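Local coordinates for putative esterase/lipase/thioesterase (Silicibacter sp., PDB 2PBL), which probably hydrolyses ester or thioester bonds as an alpha/beta-hydrolase-fold enzyme whose natural substrate remains to be established, at residues 7-10 against 11-14; 105-109 against 110-114; 150-153 against 154-158; 173-177 against 178-182. All coordinates share one frame; numbering follows the deposited sequence.

Interaction 1. Residues 7-10 against 11-14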
# COMPACT_ATOMS: atom_id res chain seq x y z
N ALA A 7 -19.01 -3.96 9.24
CA ALA A 7 -18.52 -4.60 8.00
C ALA A 7 -17.06 -4.24 7.69
O ALA A 7 -16.27 -5.10 7.30
CB ALA A 7 -19.41 -4.22 6.86
N TYR A 8 -16.68 -2.97 7.90
CA TYR A 8 -15.31 -2.51 7.66
C TYR A 8 -14.35 -2.57 8.88
O TYR A 8 -13.19 -2.16 8.81
CB TYR A 8 -15.35 -1.11 7.00
CG TYR A 8 -15.71 -1.28 5.57
CD1 TYR A 8 -17.05 -1.27 5.15
CD2 TYR A 8 -14.72 -1.53 4.61
CE1 TYR A 8 -17.40 -1.48 3.84
CE2 TYR A 8 -15.07 -1.73 3.31
CZ TYR A 8 -16.41 -1.71 2.91
OH TYR A 8 -16.76 -1.96 1.61
N ALA A 9 -14.83 -3.12 9.99
CA ALA A 9 -14.02 -3.21 11.18
C ALA A 9 -13.20 -4.48 11.06
O ALA A 9 -13.77 -5.57 10.96
CB ALA A 9 -14.92 -3.25 12.42
N ASN A 10 -11.87 -4.34 11.04
CA ASN A 10 -10.99 -5.49 10.98
C ASN A 10 -10.60 -6.04 12.34
O ASN A 10 -10.83 -7.21 12.64
CB ASN A 10 -9.73 -5.16 10.16
CG ASN A 10 -10.06 -4.87 8.69
OD1 ASN A 10 -10.66 -5.71 7.98
ND2 ASN A 10 -9.67 -3.67 8.22
N GLY A 11 -10.00 -5.18 13.16
CA GLY A 11 -9.55 -5.53 14.51
C GLY A 11 -10.51 -6.31 15.38
O GLY A 11 -10.11 -7.26 16.02
N ALA A 12 -11.77 -5.91 15.38
CA ALA A 12 -12.82 -6.56 16.17
C ALA A 12 -12.98 -8.04 15.88
O ALA A 12 -13.52 -8.76 16.71
CB ALA A 12 -14.16 -5.88 15.95
N TYR A 13 -12.53 -8.47 14.70
CA TYR A 13 -12.64 -9.86 14.25
C TYR A 13 -11.32 -10.60 14.15
O TYR A 13 -11.29 -11.71 13.64
CB TYR A 13 -13.33 -9.90 12.89
CG TYR A 13 -14.73 -9.44 13.04
CD1 TYR A 13 -15.72 -10.34 13.44
CD2 TYR A 13 -15.07 -8.11 12.87
CE1 TYR A 13 -17.02 -9.93 13.61
CE2 TYR A 13 -16.37 -7.68 13.05
CZ TYR A 13 -17.35 -8.61 13.42
OH TYR A 13 -18.66 -8.23 13.62
N ILE A 14 -10.26 -10.01 14.66
CA ILE A 14 -8.96 -10.61 14.57
C ILE A 14 -8.46 -10.88 15.97
O ILE A 14 -8.35 -9.97 16.79
CB ILE A 14 -7.98 -9.65 13.80
CG1 ILE A 14 -8.40 -9.54 12.33
CG2 ILE A 14 -6.58 -10.15 13.89
CD1 ILE A 14 -7.69 -8.39 11.61
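Where the chain folds into a short 3-10 turn at G11-Y13, Y13 N donates to N10 O at 3.0 Å, and a second bond of the same i+3 span runs from I14 N to G11 O at 3.1 Å. The turn belongs to the N-terminal loop ahead of helix 20-35. Y13 turns an edge of its ring back along the chain: CD2 comes to 3.4 Å from A9 O, which lies near the ring plane. The ring also makes a cation-pi contact with R216, and its OH is hydrogen-bonded to D6. Across the turn, A9 CB and A12 CB come no closer than 4.5 Å, a loose apolar contact. The N10 side chain has CG beside the backbone N and anti to its own carbonyl carbon (chi1 -65°), and it touches Y73, F219 and H242, the last probably the histidine of a Ser-His-Glu triad; its ND2 is hydrogen-bonded to a bound molecule of unknown identity, so that this N-terminal loop contributes a polar group beside the probable active site. I14 closes over the base of the N10 side chain: its CD1 rests 4.1 Å from N10 CB, while its CG1 sits 3.4 Å from N10 O.

Interaction 2. Residues 105-109 against 110-114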
# COMPACT_ATOMS: atom_id res chain seq x y z
N PRO A 105 -8.28 13.64 9.12
CA PRO A 105 -9.02 14.68 8.37
C PRO A 105 -8.24 15.92 7.99
O PRO A 105 -8.83 16.85 7.42
CB PRO A 105 -10.14 15.04 9.33
CG PRO A 105 -9.44 14.98 10.69
CD PRO A 105 -8.38 13.88 10.59
N GLU A 106 -6.94 15.95 8.25
CA GLU A 106 -6.12 17.10 7.88
C GLU A 106 -6.13 17.28 6.37
O GLU A 106 -6.22 18.41 5.85
CB GLU A 106 -4.68 16.96 8.38
CG GLU A 106 -4.47 17.10 9.91
CD GLU A 106 -5.00 15.94 10.76
OE1 GLU A 106 -4.54 14.79 10.55
OE2 GLU A 106 -5.82 16.19 11.70
N VAL A 107 -6.00 16.16 5.65
CA VAL A 107 -6.08 16.16 4.20
C VAL A 107 -7.23 15.27 3.72
O VAL A 107 -7.90 14.59 4.52
CB VAL A 107 -4.73 15.70 3.57
CG1 VAL A 107 -3.63 16.64 4.00
CG2 VAL A 107 -4.38 14.25 3.91
N ARG A 108 -7.49 15.31 2.42
CA ARG A 108 -8.50 14.46 1.85
C ARG A 108 -7.75 13.30 1.21
O ARG A 108 -6.54 13.38 0.94
CB ARG A 108 -9.31 15.18 0.79
CG ARG A 108 -10.17 16.34 1.29
CD ARG A 108 -10.85 17.05 0.13
NE ARG A 108 -11.75 16.14 -0.57
CZ ARG A 108 -12.99 15.86 -0.18
NH1 ARG A 108 -13.51 16.45 0.90
NH2 ARG A 108 -13.69 14.99 -0.88
N ILE A 109 -8.48 12.21 0.99
CA ILE A 109 -7.91 11.04 0.33
C ILE A 109 -7.32 11.42 -1.03
O ILE A 109 -6.25 10.92 -1.41
CB ILE A 109 -8.97 9.92 0.18
CG1 ILE A 109 -9.28 9.31 1.55
CG2 ILE A 109 -8.49 8.85 -0.81
CD1 ILE A 109 -10.45 8.35 1.51
N SER A 110 -8.02 12.25 -1.78
CA SER A 110 -7.47 12.68 -3.09
C SER A 110 -6.12 13.38 -2.99
O SER A 110 -5.28 13.30 -3.90
CB SER A 110 -8.46 13.57 -3.85
OG SER A 110 -8.67 14.80 -3.17
N GLU A 111 -5.91 14.11 -1.90
CA GLU A 111 -4.61 14.74 -1.64
C GLU A 111 -3.58 13.69 -1.27
O GLU A 111 -2.40 13.81 -1.57
CB GLU A 111 -4.69 15.74 -0.49
CG GLU A 111 -5.65 16.87 -0.72
CD GLU A 111 -5.66 17.82 0.45
OE1 GLU A 111 -4.71 18.65 0.57
OE2 GLU A 111 -6.61 17.70 1.24
N ILE A 112 -4.01 12.66 -0.54
CA ILE A 112 -3.09 11.58 -0.21
C ILE A 112 -2.59 10.86 -1.47
O ILE A 112 -1.40 10.52 -1.62
CB ILE A 112 -3.74 10.54 0.77
CG1 ILE A 112 -4.17 11.22 2.08
CG2 ILE A 112 -2.69 9.44 1.09
CD1 ILE A 112 -4.86 10.32 3.07
N THR A 113 -3.51 10.62 -2.37
CA THR A 113 -3.18 10.05 -3.67
C THR A 113 -2.06 10.86 -4.39
O THR A 113 -1.06 10.30 -4.91
CB THR A 113 -4.53 9.97 -4.46
OG1 THR A 113 -5.28 8.89 -3.87
CG2 THR A 113 -4.28 9.61 -5.90
N GLN A 114 -2.20 12.20 -4.33
CA GLN A 114 -1.24 13.11 -4.96
C GLN A 114 0.10 12.98 -4.26
O GLN A 114 1.11 12.94 -4.92
CB GLN A 114 -1.80 14.56 -5.04
CG GLN A 114 -3.00 14.68 -5.87
CD GLN A 114 -2.74 14.38 -7.32
OE1 GLN A 114 -1.74 14.82 -7.87
NE2 GLN A 114 -3.64 13.62 -7.95
O HOH W 1 -10.95 15.91 -2.96
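With CG anti to the carbonyl carbon (chi1 -60°) and the chain extended beyond it, E111 reaches back past the start of its helix and sets OE2 2.8 Å from R108 N. R108 is the N-cap of helix 109-126 and E111 the third residue after it, so this is the glutamate half of a capping box; an arginine side chain at the cap cannot return the reciprocal bond. The N-H points to OE2 at 150°, meeting the oxygen from above the carboxylate plane. R108 O begins the regular helical bonding: it takes I112 N at 3.0 Å, along with a weak bond from E111 N. T113 N then reaches I109 O at 2.9 Å. The carboxylate would also sit favourably near the positive helix N terminus. The arginine side chain crosses that of E111 at about a right angle. Its NH1 is hydrogen-bonded to K185 O, and one water lies between NE and S110 OG, although both distances are so short that the water's position is doubtful. Guanidinium and carboxylate are nearly parallel but apart, R108 NE lying 5.7 Å from E111 OE2. Along the first turn of the helix, I109 and T113 touch H141 of helix 138-145, and T113 OG1 bonds to E194. The apolar side is closed by V107 and I112, whose side chains cross at about a right angle: V107 CG2 touches I112 CG1 at 3.5 Å, and that same CG1 lies 3.4 Å from R108 O.

Interaction 3. Residues 150-153 against 154-158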
# COMPACT_ATOMS: atom_id res chain seq x y z
N GLU A 150 -3.12 10.22 -15.24
CA GLU A 150 -3.39 11.59 -14.82
C GLU A 150 -2.81 11.87 -13.45
O GLU A 150 -2.67 13.02 -13.03
CB GLU A 150 -4.91 11.79 -14.84
CG GLU A 150 -5.36 13.20 -14.76
CD GLU A 150 -6.86 13.34 -14.94
OE1 GLU A 150 -7.33 13.19 -16.08
OE2 GLU A 150 -7.56 13.72 -13.96
N VAL A 151 -2.48 10.81 -12.72
CA VAL A 151 -1.92 10.92 -11.38
C VAL A 151 -0.39 10.87 -11.34
O VAL A 151 0.25 11.74 -10.73
CB VAL A 151 -2.56 9.88 -10.44
CG1 VAL A 151 -1.96 9.93 -9.06
CG2 VAL A 151 -4.09 10.13 -10.35
N LEU A 152 0.21 9.85 -11.95
CA LEU A 152 1.68 9.64 -11.91
C LEU A 152 2.32 10.02 -13.27
O LEU A 152 1.72 9.75 -14.29
CB LEU A 152 1.93 8.16 -11.59
CG LEU A 152 3.36 7.74 -11.29
CD1 LEU A 152 3.74 8.22 -9.95
CD2 LEU A 152 3.45 6.23 -11.36
N PRO A 153 3.48 10.71 -13.29
CA PRO A 153 4.10 11.08 -14.56
C PRO A 153 4.39 9.87 -15.44
O PRO A 153 4.72 8.81 -14.92
CB PRO A 153 5.43 11.77 -14.14
CG PRO A 153 5.21 12.23 -12.76
CD PRO A 153 4.24 11.23 -12.15
N GLU A 154 4.23 10.05 -16.75
CA GLU A 154 4.53 9.00 -17.76
C GLU A 154 5.91 8.34 -17.52
O GLU A 154 6.06 7.11 -17.59
CB GLU A 154 4.53 9.66 -19.15
CG GLU A 154 4.87 8.75 -20.30
CD GLU A 154 3.72 7.88 -20.68
OE1 GLU A 154 3.77 6.64 -20.42
OE2 GLU A 154 2.74 8.45 -21.23
N ALA A 155 6.92 9.16 -17.29
CA ALA A 155 8.28 8.66 -17.08
C ALA A 155 8.41 7.63 -15.93
O ALA A 155 9.32 6.78 -15.93
CB ALA A 155 9.25 9.81 -16.83
N VAL A 156 7.52 7.71 -14.96
CA VAL A 156 7.53 6.76 -13.83
C VAL A 156 6.60 5.61 -14.17
O VAL A 156 6.91 4.44 -14.04
CB VAL A 156 7.06 7.42 -12.50
CG1 VAL A 156 7.36 6.51 -11.31
CG2 VAL A 156 7.75 8.72 -12.33
N GLY A 157 5.40 5.96 -14.61
CA GLY A 157 4.45 4.95 -14.97
C GLY A 157 5.01 3.96 -15.98
O GLY A 157 4.81 2.73 -15.81
N ALA A 158 5.74 4.44 -16.98
CA ALA A 158 6.25 3.53 -18.03
C ALA A 158 7.08 2.40 -17.47
O ALA A 158 7.14 1.32 -18.07
CB ALA A 158 7.05 4.28 -19.06
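P153 O is gripped by two backbone donors, V156 N at 3.0 Å and G157 N at 2.9 Å, the G157 bond being the straighter (177° against 144° at the hydrogen). Beside this pair the side chains of L152 and V156 meet at about a right angle, L152 CG 3.9 Å from V156 CB. In L152, CG stands anti to the backbone N (chi1 -171°), toward the helix, and chi2 then places CD2 3.9 Å from V156 CG1 and 3.8 Å from G157 N. P153 CB lies 4.2 Å from V156 CG2, and the proline ring also touches T121. In the second shell, helix 109-126 supports the apolar pair: L152 rests on S117 and T121, and V156 on V120. Y203 OH takes up L152 O, and S117 OG takes up V151 O, fixing the approach to the turn. P153 is thus the N-cap of the short helix 154-157, set in the connection from helix 138-145 to strand 160-166, within a beta-alpha-beta crossover of the alpha/beta-hydrolase fold.

Interaction 4. Residues 173-177 against 178-182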
# COMPACT_ATOMS: atom_id res chain seq x y z
N ARG A 173 -17.25 4.12 -2.40
CA ARG A 173 -18.65 4.50 -2.14
C ARG A 173 -19.23 3.94 -0.84
O ARG A 173 -19.88 4.65 -0.09
CB ARG A 173 -19.54 4.06 -3.28
CG ARG A 173 -19.37 4.80 -4.62
CD ARG A 173 -20.06 3.89 -5.62
NE ARG A 173 -20.02 4.35 -6.99
CZ ARG A 173 -19.33 3.81 -8.00
NH1 ARG A 173 -19.43 4.37 -9.20
NH2 ARG A 173 -18.56 2.72 -7.85
N PRO A 174 -18.98 2.66 -0.55
CA PRO A 174 -19.56 2.16 0.71
C PRO A 174 -19.00 2.81 1.96
O PRO A 174 -19.62 2.72 3.02
CB PRO A 174 -19.21 0.66 0.68
CG PRO A 174 -18.78 0.37 -0.69
CD PRO A 174 -18.22 1.62 -1.25
N LEU A 175 -17.84 3.48 1.87
CA LEU A 175 -17.29 4.18 3.03
C LEU A 175 -18.09 5.40 3.43
O LEU A 175 -17.93 5.88 4.55
CB LEU A 175 -15.83 4.58 2.83
CG LEU A 175 -14.89 3.44 2.49
CD1 LEU A 175 -13.52 4.02 2.33
CD2 LEU A 175 -14.92 2.38 3.60
N LEU A 176 -18.96 5.88 2.53
CA LEU A 176 -19.87 6.99 2.80
C LEU A 176 -20.89 6.57 3.85
O LEU A 176 -21.49 7.39 4.52
CB LEU A 176 -20.59 7.43 1.52
CG LEU A 176 -19.70 7.81 0.32
CD1 LEU A 176 -20.57 8.35 -0.79
CD2 LEU A 176 -18.60 8.78 0.67
N ARG A 177 -21.04 5.26 3.99
CA ARG A 177 -21.91 4.68 4.99
C ARG A 177 -21.14 4.16 6.21
O ARG A 177 -21.59 3.26 6.89
CB ARG A 177 -22.78 3.61 4.32
CG ARG A 177 -23.57 4.15 3.15
CD ARG A 177 -24.80 3.33 2.93
NE ARG A 177 -24.47 1.95 2.55
CZ ARG A 177 -25.12 0.85 2.97
NH1 ARG A 177 -26.09 0.89 3.88
NH2 ARG A 177 -24.70 -0.33 2.53
N THR A 178 -19.98 4.77 6.51
CA THR A 178 -19.20 4.47 7.70
C THR A 178 -18.86 5.78 8.45
O THR A 178 -18.71 6.85 7.84
CB THR A 178 -17.86 3.73 7.39
OG1 THR A 178 -16.91 4.66 6.81
CG2 THR A 178 -18.09 2.50 6.48
N SER A 179 -18.70 5.68 9.76
CA SER A 179 -18.32 6.81 10.57
C SER A 179 -16.96 7.38 10.18
O SER A 179 -16.66 8.53 10.51
CB SER A 179 -18.29 6.41 12.04
OG SER A 179 -19.54 5.84 12.41
N MSE A 180 -16.12 6.59 9.51
CA MSE A 180 -14.82 7.08 9.08
C MSE A 180 -14.98 8.21 8.08
O MSE A 180 -14.06 9.02 7.91
CB MSE A 180 -14.00 5.96 8.48
CG MSE A 180 -13.58 4.89 9.44
SE MSE A 180 -12.55 3.54 8.45
CE MSE A 180 -13.94 2.71 7.59
N ASN A 181 -16.15 8.31 7.45
CA ASN A 181 -16.39 9.42 6.53
C ASN A 181 -16.50 10.80 7.21
O ASN A 181 -16.45 11.84 6.53
CB ASN A 181 -17.57 9.20 5.65
CG ASN A 181 -17.49 10.04 4.38
OD1 ASN A 181 -16.40 10.20 3.79
ND2 ASN A 181 -18.61 10.55 3.92
N GLU A 182 -16.60 10.81 8.54
CA GLU A 182 -16.56 12.03 9.30
C GLU A 182 -15.16 12.61 9.13
O GLU A 182 -14.97 13.82 9.24
CB GLU A 182 -16.88 11.76 10.77
CG GLU A 182 -18.34 11.29 11.01
CD GLU A 182 -18.58 10.62 12.41
OE1 GLU A 182 -17.60 10.39 13.18
OE2 GLU A 182 -19.75 10.28 12.72
O HOH W 2 -21.16 9.92 5.25
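Consecutive turns of the loop between strand 160-166 and helix 181-184 are joined through L175 O, which accepts two bonds from T178. T178 N lies 3.0 Å from L175 O; T178 OG1 donates to L175 O at 2.8 Å, tilted only 17° from the carbonyl plane. The hydroxyl gets there because OG1 stands between the backbone N and the carbonyl carbon of its own residue (chi1 74°), facing the turn before it. In that preceding turn R173-L176 have helical backbone angles, held by bonds of three-residue span (L176 N to R173 O, R177 N to P174 O). In the alpha/beta-hydrolase fold this loop lies beyond the strand that follows the probable nucleophile elbow, and the N-terminal segment passes alongside it: the backbone of R177 is hydrogen-bonded to L4, and S179 OG to D5. T178 also starts a type I beta turn, closed by N181 N to T178 O at 3.0 Å, which brings N181 back against the first turn. N181 CB lies 3.5 Å from L175 O. The N181 amide runs alongside the L176 side chain, pointing the same way, with ND2 3.7 Å from L176 CD2. The same ND2 is hydrogen-bonded to M186 O and to a water at 2.9 Å, and this water in turn donates to L176 O at 2.7 Å. On the other flank, M180, a selenomethionine, bends back over the turn to touch Y73 and to bring CE within 4.1 Å of L175 CD2.

How the interactions relate
Following the chain from the N terminus, each contact closes one local turn and all four lie in series; none nests in or crosses another. Interaction 1 turns the N-terminal loop before helix 20-35, interaction 2 starts helix 109-126, interaction 3 starts helix 154-157, and interaction 4 leads into helix 181-184. Space links them in pairs. Y8 of interaction 1 packs on P174, L175, T178 and M180 of interaction 4, joining the N-terminal segment to the loop after strand 160-166. T113 and Q114 of interaction 2 touch V151 of interaction 3, joining helix 109-126 to the loop before helix 154-157. Interactions 2 and 4 come within about 5 Å at their nearest atoms, whereas interactions 1 and 3 lie on opposite sides of the chain's centre.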